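PDB 7KFL: myosin-17 from Arabidopsis thaliana, which is a plant class XI myosin, an actin-based motor whose globular tail, described here, is its cargo-binding domain and probably recognises cargo. Local coordinates for residues 64-69 with 167-172; 161-166 with 384-389; 18-23 with 58-63; 220-225 with 244-249; 53-58 with 156-161. All blocks are in the same frame, centred on the assembly; numbering follows the deposited sequence.

Interaction 1 (64-69 with 167-172)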
# COMPACT_ATOMS: atom_id res chain seq x y z
N ALA A 64 6.67 17.41 11.25
CA ALA A 64 7.56 16.24 11.44
C ALA A 64 7.70 15.46 10.12
O ALA A 64 8.84 15.08 9.80
CB ALA A 64 7.03 15.36 12.54
N ILE A 65 6.60 15.23 9.40
CA ILE A 65 6.57 14.32 8.21
C ILE A 65 7.02 15.07 6.95
O ILE A 65 7.48 14.40 6.01
CB ILE A 65 5.18 13.68 8.01
CG1 ILE A 65 4.12 14.69 7.54
CG2 ILE A 65 4.76 12.94 9.28
CD1 ILE A 65 2.74 14.10 7.34
N GLU A 66 6.90 16.40 6.92
CA GLU A 66 7.13 17.23 5.70
C GLU A 66 8.60 17.66 5.63
O GLU A 66 8.87 18.86 5.45
CB GLU A 66 6.15 18.41 5.68
CG GLU A 66 5.65 18.77 4.29
CD GLU A 66 4.91 17.65 3.56
OE1 GLU A 66 5.38 17.24 2.48
OE2 GLU A 66 3.86 17.20 4.07
N VAL A 67 9.52 16.69 5.75
CA VAL A 67 11.00 16.88 5.69
C VAL A 67 11.57 15.86 4.70
O VAL A 67 10.92 14.86 4.40
CB VAL A 67 11.65 16.75 7.08
CG1 VAL A 67 11.39 17.98 7.94
CG2 VAL A 67 11.23 15.49 7.81
N PRO A 68 12.80 16.06 4.17
CA PRO A 68 13.39 15.12 3.22
C PRO A 68 13.84 13.82 3.90
O PRO A 68 14.38 13.89 4.99
CB PRO A 68 14.60 15.89 2.67
CG PRO A 68 15.01 16.78 3.82
CD PRO A 68 13.70 17.20 4.46
N ASP A 69 13.64 12.68 3.23
CA ASP A 69 13.89 11.32 3.78
C ASP A 69 13.08 11.18 5.07
O ASP A 69 13.68 11.19 6.16
CB ASP A 69 15.39 11.07 3.97
CG ASP A 69 15.77 9.60 3.99
OD1 ASP A 69 14.87 8.76 4.20
OD2 ASP A 69 16.97 9.31 3.80
N TYR A 167 -0.01 7.30 5.46
CA TYR A 167 -0.17 5.99 4.77
C TYR A 167 0.17 6.16 3.28
O TYR A 167 0.95 5.35 2.74
CB TYR A 167 -1.60 5.46 4.91
CG TYR A 167 -1.91 4.28 4.02
CD1 TYR A 167 -2.36 4.47 2.72
CD2 TYR A 167 -1.73 2.98 4.46
CE1 TYR A 167 -2.64 3.39 1.89
CE2 TYR A 167 -2.01 1.90 3.65
CZ TYR A 167 -2.46 2.10 2.36
OH TYR A 167 -2.73 1.03 1.56
N GLY A 168 -0.43 7.17 2.64
CA GLY A 168 -0.24 7.49 1.22
C GLY A 168 1.21 7.78 0.88
O GLY A 168 1.65 7.34 -0.19
N MET A 169 1.93 8.50 1.76
CA MET A 169 3.33 8.95 1.53
C MET A 169 4.30 7.77 1.66
O MET A 169 5.22 7.69 0.82
CB MET A 169 3.72 10.06 2.52
CG MET A 169 3.21 11.42 2.10
SD MET A 169 3.04 12.56 3.49
CE MET A 169 4.71 13.19 3.62
N ILE A 170 4.11 6.90 2.65
CA ILE A 170 4.90 5.65 2.83
C ILE A 170 4.76 4.82 1.55
O ILE A 170 5.80 4.48 0.94
CB ILE A 170 4.46 4.87 4.09
CG1 ILE A 170 4.87 5.59 5.37
CG2 ILE A 170 4.98 3.44 4.06
CD1 ILE A 170 4.24 5.04 6.64
N ARG A 171 3.52 4.52 1.15
CA ARG A 171 3.18 3.71 -0.05
C ARG A 171 3.81 4.34 -1.30
O ARG A 171 4.47 3.61 -2.06
CB ARG A 171 1.66 3.60 -0.20
CG ARG A 171 1.20 2.92 -1.49
CD ARG A 171 -0.26 3.20 -1.77
NE ARG A 171 -0.50 4.61 -2.07
CZ ARG A 171 -1.69 5.19 -2.13
NH1 ARG A 171 -2.79 4.49 -1.90
NH2 ARG A 171 -1.77 6.48 -2.41
N ASP A 172 3.61 5.64 -1.51
CA ASP A 172 4.07 6.37 -2.72
C ASP A 172 5.61 6.44 -2.71
O ASP A 172 6.20 6.28 -3.79
CB ASP A 172 3.37 7.73 -2.85
CG ASP A 172 1.89 7.65 -3.22
OD1 ASP A 172 1.41 6.52 -3.52
OD2 ASP A 172 1.22 8.70 -3.21

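Interaction 2 (161-166 with 384-389)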
# COMPACT_ATOMS: atom_id res chain seq x y z
N ALA A 161 -7.47 12.38 8.43
CA ALA A 161 -6.93 12.91 7.16
C ALA A 161 -5.40 12.76 7.13
O ALA A 161 -4.86 12.46 6.06
CB ALA A 161 -7.35 14.34 6.96
N PHE A 162 -4.73 12.95 8.27
CA PHE A 162 -3.25 12.88 8.37
C PHE A 162 -2.78 11.41 8.35
O PHE A 162 -1.72 11.15 7.77
CB PHE A 162 -2.74 13.66 9.58
CG PHE A 162 -2.24 15.03 9.21
CD1 PHE A 162 -3.11 16.11 9.12
CD2 PHE A 162 -0.91 15.24 8.88
CE1 PHE A 162 -2.66 17.37 8.75
CE2 PHE A 162 -0.46 16.49 8.51
CZ PHE A 162 -1.33 17.55 8.44
N LEU A 163 -3.54 10.49 8.95
CA LEU A 163 -3.26 9.03 8.86
C LEU A 163 -3.28 8.60 7.39
O LEU A 163 -2.36 7.87 6.96
CB LEU A 163 -4.30 8.24 9.67
CG LEU A 163 -4.19 6.72 9.57
CD1 LEU A 163 -2.82 6.24 10.01
CD2 LEU A 163 -5.27 6.04 10.39
N GLU A 164 -4.30 9.04 6.64
CA GLU A 164 -4.49 8.73 5.20
C GLU A 164 -3.32 9.33 4.40
O GLU A 164 -2.80 8.63 3.52
CB GLU A 164 -5.85 9.23 4.72
CG GLU A 164 -7.00 8.41 5.26
CD GLU A 164 -8.39 9.02 5.10
OE1 GLU A 164 -8.50 10.08 4.45
OE2 GLU A 164 -9.35 8.42 5.63
N LYS A 165 -2.93 10.57 4.71
CA LYS A 165 -1.80 11.28 4.05
C LYS A 165 -0.49 10.53 4.32
O LYS A 165 0.28 10.31 3.36
CB LYS A 165 -1.70 12.72 4.56
CG LYS A 165 -0.51 13.51 4.05
CD LYS A 165 -0.62 14.99 4.31
CE LYS A 165 0.68 15.74 4.06
NZ LYS A 165 1.02 15.77 2.62
N ILE A 166 -0.23 10.18 5.58
CA ILE A 166 1.01 9.47 6.02
C ILE A 166 1.05 8.10 5.33
O ILE A 166 2.06 7.83 4.65
CB ILE A 166 1.07 9.38 7.56
CG1 ILE A 166 1.39 10.75 8.18
CG2 ILE A 166 2.07 8.32 8.02
CD1 ILE A 166 1.02 10.88 9.64
N ILE A 384 -7.48 5.13 -0.69
CA ILE A 384 -7.35 4.78 0.75
C ILE A 384 -8.22 3.54 0.98
O ILE A 384 -9.44 3.62 0.88
CB ILE A 384 -7.73 5.97 1.67
CG1 ILE A 384 -6.54 6.90 1.90
CG2 ILE A 384 -8.31 5.49 2.99
CD1 ILE A 384 -5.84 7.39 0.65
N PRO A 385 -7.62 2.36 1.25
CA PRO A 385 -8.38 1.11 1.32
C PRO A 385 -8.90 0.73 2.72
O PRO A 385 -9.15 -0.44 2.95
CB PRO A 385 -7.32 0.11 0.85
CG PRO A 385 -6.05 0.63 1.49
CD PRO A 385 -6.18 2.14 1.44
N PHE A 386 -9.07 1.72 3.61
CA PHE A 386 -9.48 1.50 5.03
C PHE A 386 -10.24 2.71 5.57
O PHE A 386 -9.99 3.85 5.12
CB PHE A 386 -8.25 1.24 5.91
CG PHE A 386 -7.25 2.37 5.93
CD1 PHE A 386 -7.38 3.42 6.83
CD2 PHE A 386 -6.18 2.38 5.06
CE1 PHE A 386 -6.46 4.46 6.85
CE2 PHE A 386 -5.26 3.42 5.08
CZ PHE A 386 -5.40 4.46 5.97
N THR A 387 -11.13 2.45 6.53
CA THR A 387 -11.82 3.46 7.38
C THR A 387 -11.33 3.29 8.82
O THR A 387 -10.79 2.21 9.14
CB THR A 387 -13.34 3.33 7.27
OG1 THR A 387 -13.70 2.00 7.64
CG2 THR A 387 -13.85 3.62 5.87
N VAL A 388 -11.50 4.32 9.66
CA VAL A 388 -11.03 4.34 11.08
C VAL A 388 -11.73 3.21 11.85
O VAL A 388 -11.12 2.66 12.78
CB VAL A 388 -11.27 5.71 11.74
CG1 VAL A 388 -10.97 5.70 13.24
CG2 VAL A 388 -10.48 6.82 11.06
N GLU A 389 -12.97 2.86 11.45
CA GLU A 389 -13.77 1.76 12.04
C GLU A 389 -13.12 0.41 11.72
O GLU A 389 -13.08 -0.45 12.63
CB GLU A 389 -15.21 1.82 11.53
CG GLU A 389 -16.15 0.81 12.18
CD GLU A 389 -16.38 0.97 13.67
OE1 GLU A 389 -16.09 2.06 14.21
OE2 GLU A 389 -16.86 0.00 14.30

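Interaction 3 (18-23 with 58-63)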
# COMPACT_ATOMS: atom_id res chain seq x y z
N CYS A 18 7.41 17.35 24.17
CA CYS A 18 7.47 15.90 24.49
C CYS A 18 7.24 15.06 23.22
O CYS A 18 8.03 14.12 23.00
CB CYS A 18 6.44 15.53 25.55
SG CYS A 18 6.81 16.26 27.17
N ILE A 19 6.22 15.39 22.42
CA ILE A 19 5.81 14.61 21.22
C ILE A 19 6.67 15.01 20.01
O ILE A 19 6.56 14.33 18.97
CB ILE A 19 4.30 14.73 20.94
CG1 ILE A 19 3.87 16.16 20.59
CG2 ILE A 19 3.50 14.17 22.11
CD1 ILE A 19 2.52 16.24 19.92
N SER A 20 7.48 16.07 20.12
CA SER A 20 8.50 16.47 19.11
C SER A 20 9.72 15.54 19.21
O SER A 20 10.40 15.37 18.18
CB SER A 20 8.91 17.91 19.27
OG SER A 20 7.89 18.78 18.81
N GLN A 21 9.99 14.98 20.39
CA GLN A 21 11.08 14.00 20.64
C GLN A 21 10.60 12.59 20.29
O GLN A 21 9.37 12.37 20.25
CB GLN A 21 11.50 14.03 22.11
CG GLN A 21 12.06 15.36 22.57
CD GLN A 21 12.17 15.42 24.08
OE1 GLN A 21 12.04 14.42 24.77
NE2 GLN A 21 12.42 16.62 24.60
N ASN A 22 11.54 11.67 20.07
CA ASN A 22 11.25 10.22 19.89
C ASN A 22 10.93 9.62 21.27
O ASN A 22 11.88 9.44 22.06
CB ASN A 22 12.40 9.49 19.20
CG ASN A 22 12.14 8.01 19.01
OD1 ASN A 22 11.05 7.52 19.29
ND2 ASN A 22 13.14 7.29 18.53
N LEU A 23 9.66 9.34 21.54
CA LEU A 23 9.20 8.67 22.79
C LEU A 23 9.18 7.15 22.59
O LEU A 23 8.84 6.44 23.55
CB LEU A 23 7.82 9.21 23.17
CG LEU A 23 7.73 10.72 23.41
CD1 LEU A 23 6.40 11.09 24.03
CD2 LEU A 23 8.88 11.21 24.29
N ILE A 58 -1.67 18.61 15.61
CA ILE A 58 -1.75 18.44 14.13
C ILE A 58 -0.54 19.13 13.48
O ILE A 58 0.10 18.49 12.62
CB ILE A 58 -3.09 18.98 13.58
CG1 ILE A 58 -4.28 18.15 14.06
CG2 ILE A 58 -3.06 19.09 12.06
CD1 ILE A 58 -4.32 16.74 13.51
N GLN A 59 -0.24 20.37 13.89
CA GLN A 59 0.90 21.18 13.36
C GLN A 59 2.22 20.43 13.60
O GLN A 59 3.07 20.43 12.69
CB GLN A 59 0.92 22.56 14.02
CG GLN A 59 -0.16 23.50 13.48
CD GLN A 59 -0.40 24.69 14.37
OE1 GLN A 59 0.30 24.91 15.36
NE2 GLN A 59 -1.41 25.47 14.03
N THR A 60 2.38 19.83 14.78
CA THR A 60 3.59 19.06 15.19
C THR A 60 3.80 17.89 14.22
O THR A 60 4.91 17.78 13.66
CB THR A 60 3.48 18.62 16.65
OG1 THR A 60 3.31 19.79 17.45
CG2 THR A 60 4.69 17.84 17.14
N ILE A 61 2.76 17.06 14.03
CA ILE A 61 2.80 15.87 13.12
C ILE A 61 3.08 16.37 11.70
O ILE A 61 3.93 15.76 11.02
CB ILE A 61 1.49 15.06 13.19
CG1 ILE A 61 1.23 14.51 14.60
CG2 ILE A 61 1.49 13.95 12.15
CD1 ILE A 61 -0.19 14.05 14.83
N ALA A 62 2.39 17.43 11.27
CA ALA A 62 2.53 18.05 9.93
C ALA A 62 3.98 18.49 9.70
O ALA A 62 4.51 18.21 8.62
CB ALA A 62 1.57 19.20 9.78
N THR A 63 4.60 19.14 10.70
CA THR A 63 5.98 19.69 10.61
C THR A 63 7.01 18.55 10.63
O THR A 63 8.10 18.73 10.06
CB THR A 63 6.27 20.69 11.74
OG1 THR A 63 5.08 21.43 12.01
CG2 THR A 63 7.39 21.63 11.40

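Interaction 4 (220-225 with 244-249)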
# COMPACT_ATOMS: atom_id res chain seq x y z
N LYS A 220 14.50 -6.51 -1.68
CA LYS A 220 15.25 -5.82 -0.59
C LYS A 220 14.47 -4.58 -0.14
O LYS A 220 14.27 -4.41 1.08
CB LYS A 220 16.66 -5.44 -1.04
CG LYS A 220 17.70 -6.55 -0.89
CD LYS A 220 19.11 -6.13 -1.26
CE LYS A 220 19.30 -5.92 -2.74
NZ LYS A 220 20.74 -5.83 -3.10
N SER A 221 14.05 -3.74 -1.10
CA SER A 221 13.26 -2.50 -0.86
C SER A 221 11.94 -2.85 -0.15
O SER A 221 11.58 -2.13 0.79
CB SER A 221 13.02 -1.74 -2.14
OG SER A 221 14.23 -1.20 -2.63
N LEU A 222 11.26 -3.93 -0.56
CA LEU A 222 10.02 -4.41 0.10
C LEU A 222 10.32 -4.70 1.57
O LEU A 222 9.55 -4.24 2.43
CB LEU A 222 9.48 -5.65 -0.61
CG LEU A 222 8.94 -5.45 -2.03
CD1 LEU A 222 8.44 -6.76 -2.61
CD2 LEU A 222 7.82 -4.41 -2.05
N ASN A 223 11.40 -5.43 1.85
CA ASN A 223 11.81 -5.89 3.21
C ASN A 223 12.20 -4.70 4.08
O ASN A 223 11.86 -4.71 5.28
CB ASN A 223 12.94 -6.93 3.16
CG ASN A 223 12.45 -8.35 2.98
OD1 ASN A 223 11.32 -8.68 3.33
ND2 ASN A 223 13.31 -9.22 2.46
N SER A 224 12.90 -3.71 3.52
CA SER A 224 13.30 -2.45 4.22
C SER A 224 12.06 -1.81 4.84
O SER A 224 12.06 -1.58 6.07
CB SER A 224 13.98 -1.49 3.29
OG SER A 224 15.10 -2.10 2.67
N TYR A 225 11.03 -1.55 4.02
CA TYR A 225 9.77 -0.87 4.43
C TYR A 225 9.00 -1.77 5.40
O TYR A 225 8.46 -1.25 6.39
CB TYR A 225 8.96 -0.45 3.20
CG TYR A 225 9.51 0.76 2.48
CD1 TYR A 225 10.67 0.67 1.73
CD2 TYR A 225 8.88 1.99 2.56
CE1 TYR A 225 11.19 1.77 1.07
CE2 TYR A 225 9.39 3.10 1.91
CZ TYR A 225 10.55 2.99 1.15
OH TYR A 225 11.07 4.07 0.50
N THR A 244 -0.27 -4.87 -0.51
CA THR A 244 -1.34 -5.28 -1.46
C THR A 244 -1.49 -4.20 -2.54
O THR A 244 -1.57 -4.56 -3.72
CB THR A 244 -2.67 -5.54 -0.74
OG1 THR A 244 -2.45 -6.55 0.25
CG2 THR A 244 -3.77 -5.99 -1.68
N GLN A 245 -1.51 -2.92 -2.15
CA GLN A 245 -1.61 -1.76 -3.07
C GLN A 245 -0.32 -1.63 -3.90
O GLN A 245 -0.40 -1.16 -5.05
CB GLN A 245 -1.91 -0.47 -2.30
CG GLN A 245 -3.33 -0.41 -1.75
CD GLN A 245 -3.80 1.00 -1.48
OE1 GLN A 245 -3.03 1.88 -1.11
NE2 GLN A 245 -5.09 1.22 -1.66
N ILE A 246 0.83 -2.03 -3.34
CA ILE A 246 2.16 -1.94 -4.02
C ILE A 246 2.29 -3.07 -5.05
O ILE A 246 2.84 -2.81 -6.13
CB ILE A 246 3.30 -1.96 -2.98
CG1 ILE A 246 3.36 -0.64 -2.20
CG2 ILE A 246 4.64 -2.28 -3.63
CD1 ILE A 246 3.98 0.50 -2.96
N PHE A 247 1.83 -4.28 -4.72
CA PHE A 247 1.85 -5.45 -5.64
C PHE A 247 0.87 -5.19 -6.80
O PHE A 247 1.18 -5.59 -7.94
CB PHE A 247 1.56 -6.75 -4.89
CG PHE A 247 2.80 -7.45 -4.38
CD1 PHE A 247 3.66 -6.81 -3.49
CD2 PHE A 247 3.12 -8.73 -4.80
CE1 PHE A 247 4.80 -7.45 -3.03
CE2 PHE A 247 4.26 -9.37 -4.33
CZ PHE A 247 5.10 -8.72 -3.45
N SER A 248 -0.25 -4.52 -6.51
CA SER A 248 -1.18 -3.93 -7.51
C SER A 248 -0.38 -3.10 -8.53
O SER A 248 -0.52 -3.36 -9.74
CB SER A 248 -2.25 -3.10 -6.85
OG SER A 248 -2.57 -1.95 -7.61
N PHE A 249 0.45 -2.17 -8.05
CA PHE A 249 1.34 -1.30 -8.86
C PHE A 249 2.29 -2.16 -9.71
O PHE A 249 2.42 -1.89 -10.92
CB PHE A 249 2.09 -0.32 -7.96
CG PHE A 249 3.22 0.42 -8.62
CD1 PHE A 249 2.97 1.50 -9.45
CD2 PHE A 249 4.54 0.06 -8.39
CE1 PHE A 249 4.02 2.20 -10.05
CE2 PHE A 249 5.58 0.75 -8.99
CZ PHE A 249 5.32 1.82 -9.81

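Interaction 5 (53-58 with 156-161)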
# COMPACT_ATOMS: atom_id res chain seq x y z
N VAL A 53 -4.98 23.19 21.61
CA VAL A 53 -4.21 21.93 21.88
C VAL A 53 -4.24 21.04 20.64
O VAL A 53 -3.17 20.55 20.25
CB VAL A 53 -4.73 21.20 23.14
CG1 VAL A 53 -6.16 20.68 22.98
CG2 VAL A 53 -3.80 20.06 23.54
N PHE A 54 -5.42 20.84 20.04
CA PHE A 54 -5.65 19.93 18.89
C PHE A 54 -4.87 20.43 17.67
O PHE A 54 -4.17 19.63 17.04
CB PHE A 54 -7.14 19.79 18.60
CG PHE A 54 -7.94 19.19 19.73
CD1 PHE A 54 -7.70 17.90 20.16
CD2 PHE A 54 -8.93 19.92 20.36
CE1 PHE A 54 -8.43 17.35 21.20
CE2 PHE A 54 -9.67 19.37 21.40
CZ PHE A 54 -9.41 18.08 21.82
N ASP A 55 -5.01 21.72 17.35
CA ASP A 55 -4.29 22.40 16.24
C ASP A 55 -2.78 22.15 16.37
O ASP A 55 -2.14 21.85 15.35
CB ASP A 55 -4.58 23.90 16.20
CG ASP A 55 -5.89 24.28 15.53
OD1 ASP A 55 -6.50 23.40 14.90
OD2 ASP A 55 -6.28 25.46 15.65
N ARG A 56 -2.25 22.27 17.59
CA ARG A 56 -0.80 22.23 17.88
C ARG A 56 -0.27 20.80 17.74
O ARG A 56 0.87 20.65 17.25
CB ARG A 56 -0.53 22.82 19.26
CG ARG A 56 -0.85 24.31 19.35
CD ARG A 56 0.07 25.07 20.27
NE ARG A 56 1.47 24.91 19.92
CZ ARG A 56 2.49 25.31 20.67
NH1 ARG A 56 2.27 25.91 21.83
NH2 ARG A 56 3.73 25.11 20.25
N ILE A 57 -1.06 19.80 18.14
CA ILE A 57 -0.78 18.36 17.88
C ILE A 57 -0.66 18.16 16.37
O ILE A 57 0.36 17.61 15.92
CB ILE A 57 -1.86 17.44 18.50
CG1 ILE A 57 -1.79 17.43 20.03
CG2 ILE A 57 -1.77 16.04 17.93
CD1 ILE A 57 -2.98 16.79 20.70
N ILE A 58 -1.67 18.61 15.61
CA ILE A 58 -1.75 18.44 14.13
C ILE A 58 -0.54 19.13 13.48
O ILE A 58 0.10 18.49 12.62
CB ILE A 58 -3.09 18.98 13.58
CG1 ILE A 58 -4.28 18.15 14.06
CG2 ILE A 58 -3.06 19.09 12.06
CD1 ILE A 58 -4.32 16.74 13.51
N LYS A 156 -10.44 14.65 15.38
CA LYS A 156 -10.58 13.24 14.93
C LYS A 156 -10.58 13.21 13.40
O LYS A 156 -9.89 12.36 12.82
CB LYS A 156 -11.84 12.60 15.52
CG LYS A 156 -12.17 11.22 14.96
CD LYS A 156 -13.05 10.40 15.88
CE LYS A 156 -13.84 9.34 15.14
NZ LYS A 156 -15.02 9.91 14.44
N GLN A 157 -11.34 14.12 12.78
CA GLN A 157 -11.46 14.28 11.31
C GLN A 157 -10.10 14.70 10.72
O GLN A 157 -9.69 14.10 9.71
CB GLN A 157 -12.57 15.28 11.00
CG GLN A 157 -12.62 15.73 9.55
CD GLN A 157 -13.78 16.67 9.32
OE1 GLN A 157 -14.91 16.39 9.73
NE2 GLN A 157 -13.51 17.80 8.68
N GLN A 158 -9.43 15.69 11.33
CA GLN A 158 -8.11 16.19 10.88
C GLN A 158 -7.05 15.09 11.06
O GLN A 158 -6.21 14.93 10.15
CB GLN A 158 -7.72 17.47 11.63
CG GLN A 158 -8.42 18.71 11.10
CD GLN A 158 -8.00 19.98 11.81
OE1 GLN A 158 -7.12 19.97 12.67
NE2 GLN A 158 -8.63 21.08 11.45
N LEU A 159 -7.07 14.37 12.18
CA LEU A 159 -6.09 13.29 12.48
C LEU A 159 -6.31 12.11 11.52
O LEU A 159 -5.29 11.53 11.06
CB LEU A 159 -6.23 12.84 13.94
CG LEU A 159 -5.18 11.84 14.42
CD1 LEU A 159 -3.77 12.39 14.27
CD2 LEU A 159 -5.44 11.44 15.87
N THR A 160 -7.57 11.76 11.23
CA THR A 160 -7.96 10.75 10.21
C THR A 160 -7.30 11.13 8.87
O THR A 160 -6.63 10.26 8.28
CB THR A 160 -9.48 10.64 10.09
OG1 THR A 160 -9.97 10.08 11.31
CG2 THR A 160 -9.94 9.78 8.94
N ALA A 161 -7.47 12.38 8.43
CA ALA A 161 -6.93 12.91 7.16
C ALA A 161 -5.40 12.76 7.13
O ALA A 161 -4.86 12.46 6.06
CB ALA A 161 -7.35 14.34 6.96

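Interaction 1 (64-69 with 167-172)
Met169 lays its thioether against Ile65 and Glu66, where the short helix 53-65 runs out beside the long helix 150-186 of this largely helical globular tail. One flexible side chain here lies across the last turn of a helix. Leaving its helix with CG anti to the carbonyl carbon (chi1 -81°), Met169 runs nearly extended and then bends at its last torsion, which turns the methyl toward the end of helix 53-65. The sulfur, SD, lies 4.2 Å from Ile65 CD1, and the two side chains cross at about a right angle. The methyl goes further, to the backbone: Met169 CE is 3.9 Å from Ile65 O. That carbonyl is no bare helix end, since it accepts a hydrogen bond from Asn70 ND2 and a weak one from Val67 N, the latter closing an inverse gamma turn centred on Glu66.

Ile65 is the buried side of the contact. Its side chain also packs on Leu74 of helix 71-89 and on Phe162 and Ile166 of the long helix, so Met169 extends an apolar patch toward the surface. Glu66, the first residue past the helix, starts out pointing away, but a bend at chi2 (60°) brings one carboxylate oxygen back toward the methionine methyl. The same oxygen makes a long, weak ion pair with Lys165, so the outer edge of the contact carries a carboxylate, while the inner part is the Ile65 side chain and carbonyl against the thioether. At that outer edge, Glu66 OE2 stops 4.1 Å from Met169 CE.

Interaction 2 (161-166 with 384-389)
Glu164 and Ile384 meet because each sends its first branch beside its own backbone nitrogen, CG at chi1 -72° in the glutamate and CG1 at -86° in the isoleucine, and the two chains then cross at about a right angle. The methylenes do the touching: Glu164 CG comes within 3.7 Å of Ile384 CG1, and CB approaches the same atom equally closely. Glu164 CG is also 4.3 Å from Phe386 CE1. Ile384 CG2 fills a second role, lying 4.1 Å above the plane of the Phe386 ring and over its centre. Phe386 holds its ring between the backbone N and the carbonyl carbon (chi1 61°), and its CE1 comes 4.1 Å from Leu163 CD2, an oblique apolar contact. An alanine replacing Glu164 would keep CB but is likely to leave Ile384 with less to lie against and open a gap beside Phe386, since the CG methylene that touches both is gone.

Residues 384-386 lie against helix 150-186, and Thr387 then takes the N-cap position of helix 388-393. Phe386 fits between helices, packing on Phe237 and Leu238 of helix 236-260 and meeting Tyr167 edge-to-face, while Leu163 reaches Leu78 and Leu85 of helix 71-89.

Interaction 3 (18-23 with 58-63)
A small van der Waals contact, built on the methyl of Thr60, joins Ile19 and Ser20, near the C-terminal part of helix 4-20, to the middle of helix 53-65, well out from the centre of the chain. Thr60 CG2 makes the close approaches. It stands 3.9 Å from Ile19 CD1 and about as far from CG1, so it rests along the outer part of the isoleucine, the two side chains crossing at about a right angle. Ile19 carries CG1 between its backbone N and carbonyl carbon (chi1 64°), a setting that swings this branch out to the threonine. From beside it, Ser20 OG approaches the same methyl at 3.7 Å.

Both hydroxyls look back to their own helices, as serine and threonine commonly do in a helical bundle such as this tail: Ser20 OG is hydrogen-bonded to Val16 O and Thr60 OG1 to Arg56 O, each one turn earlier. With OG1 occupied there, beside the backbone N, CG2 is anti to that nitrogen and faces helix 4-20. Ile19 is buried and continues onto Ile36 of helix 31-43, whereas Ser20 is at the exposed margin, where its hydroxyl borders the threonine methyl.

Interaction 4 (220-225 with 244-249)
Leu222 splits its two methyls between Ile246 and Phe247, neighbours on the next helix of the chain. Its side chain is fully staggered, with CG anti to the carbonyl carbon (chi1 -68°) and chi2 at 180°, which spreads the branches so that each finds its own partner. CD1 goes to the aromatic ring: it is 3.7 Å from Phe247 CE1 and 4.0 Å from Phe247 CZ, meeting that outer corner obliquely. CD2 meets Ile246 CG2 at 4.1 Å, as the leucine and isoleucine slide past each other in opposite directions. On Ile246, CG2 stands anti to the backbone N, and this branch, rather than the longer CG1 arm, makes the contact. Phe247 starts out beside the interface rather than into it, and its chi1 of -91° carries the outer end of the ring round to the leucine.

All three side chains are buried, and the contacts between them are purely apolar. Helices 205-231 and 236-260, with segment 244-249 within the DIL domain, share this apolar seam with helix 267-287, where Leu280 and Trp283 touch Leu222 while Leu280 and Cys284 touch Phe247. Helix 150-186 closes another side, through Lys175 and Ile178 against Ile246.

Interaction 5 (53-58 with 156-161)
Ile58 and Gln158 carry a side-by-side packing of two parallel helices, 53-65 and 150-186, whose local axes run 5° apart at a distance of 10.5 Å. The helices belong to the same bundle although nearly a hundred residues separate the two segments. On the tight side, Ile58 pushes its long branch against the facing backbone: CD1 is 3.9 Å from Leu159 N and 4.0 Å from Gln158 CB. With CG1 anti to the carbonyl carbon and a further turn at chi2 (-67°), that methyl reaches into the angle between the two facing residues. Gln158 extends beyond CG and crosses Ile58 at about a right angle, which lays its amide oxygen OE1 3.6 Å from Ile58 CG1, the shortest approach between the two segments. Phe155 and Phe162, one turn to each side of the facing pair on the long helix, also pack on Ile58, so aromatic rings cover much of it. A glycine in its place would probably open a gap between the helices, with Phe155 and Phe162 robbed of a shared neighbour and the glutamine chain of its support.

Toward solvent the contact loosens. Past the isoleucine stands Asp55, whose carboxylate is nearly coplanar with the glutamine amide, the planes 14° apart. Two oxygens face each other there as modelled, so this is a loose polar margin without a bond between them. Asp55 OD1 stops 4.1 Å from Gln158 OE1.

In the fold
Helix 150-186 serves as the common spine of interactions 1, 2 and 5, and helix 53-65 supplies the other side of 1 and 5 as well as one side of 3; only 1 and 5 join the same pair of helices. Interactions 3 and 5 share Ile58, on which Phe162 of the segment used in 2 also packs. Interaction 4 lies closest to the chain's centre and is wholly apolar and buried. The other four are partly buried: a carboxylate edges 1, hydroxyls 3, and an amide and a carboxylate 5, whereas in 2 the aliphatic stem of a glutamate packs like hydrocarbon. Interactions 1 and 4 are joined by the hydrogen bond between Arg171 and Gln245.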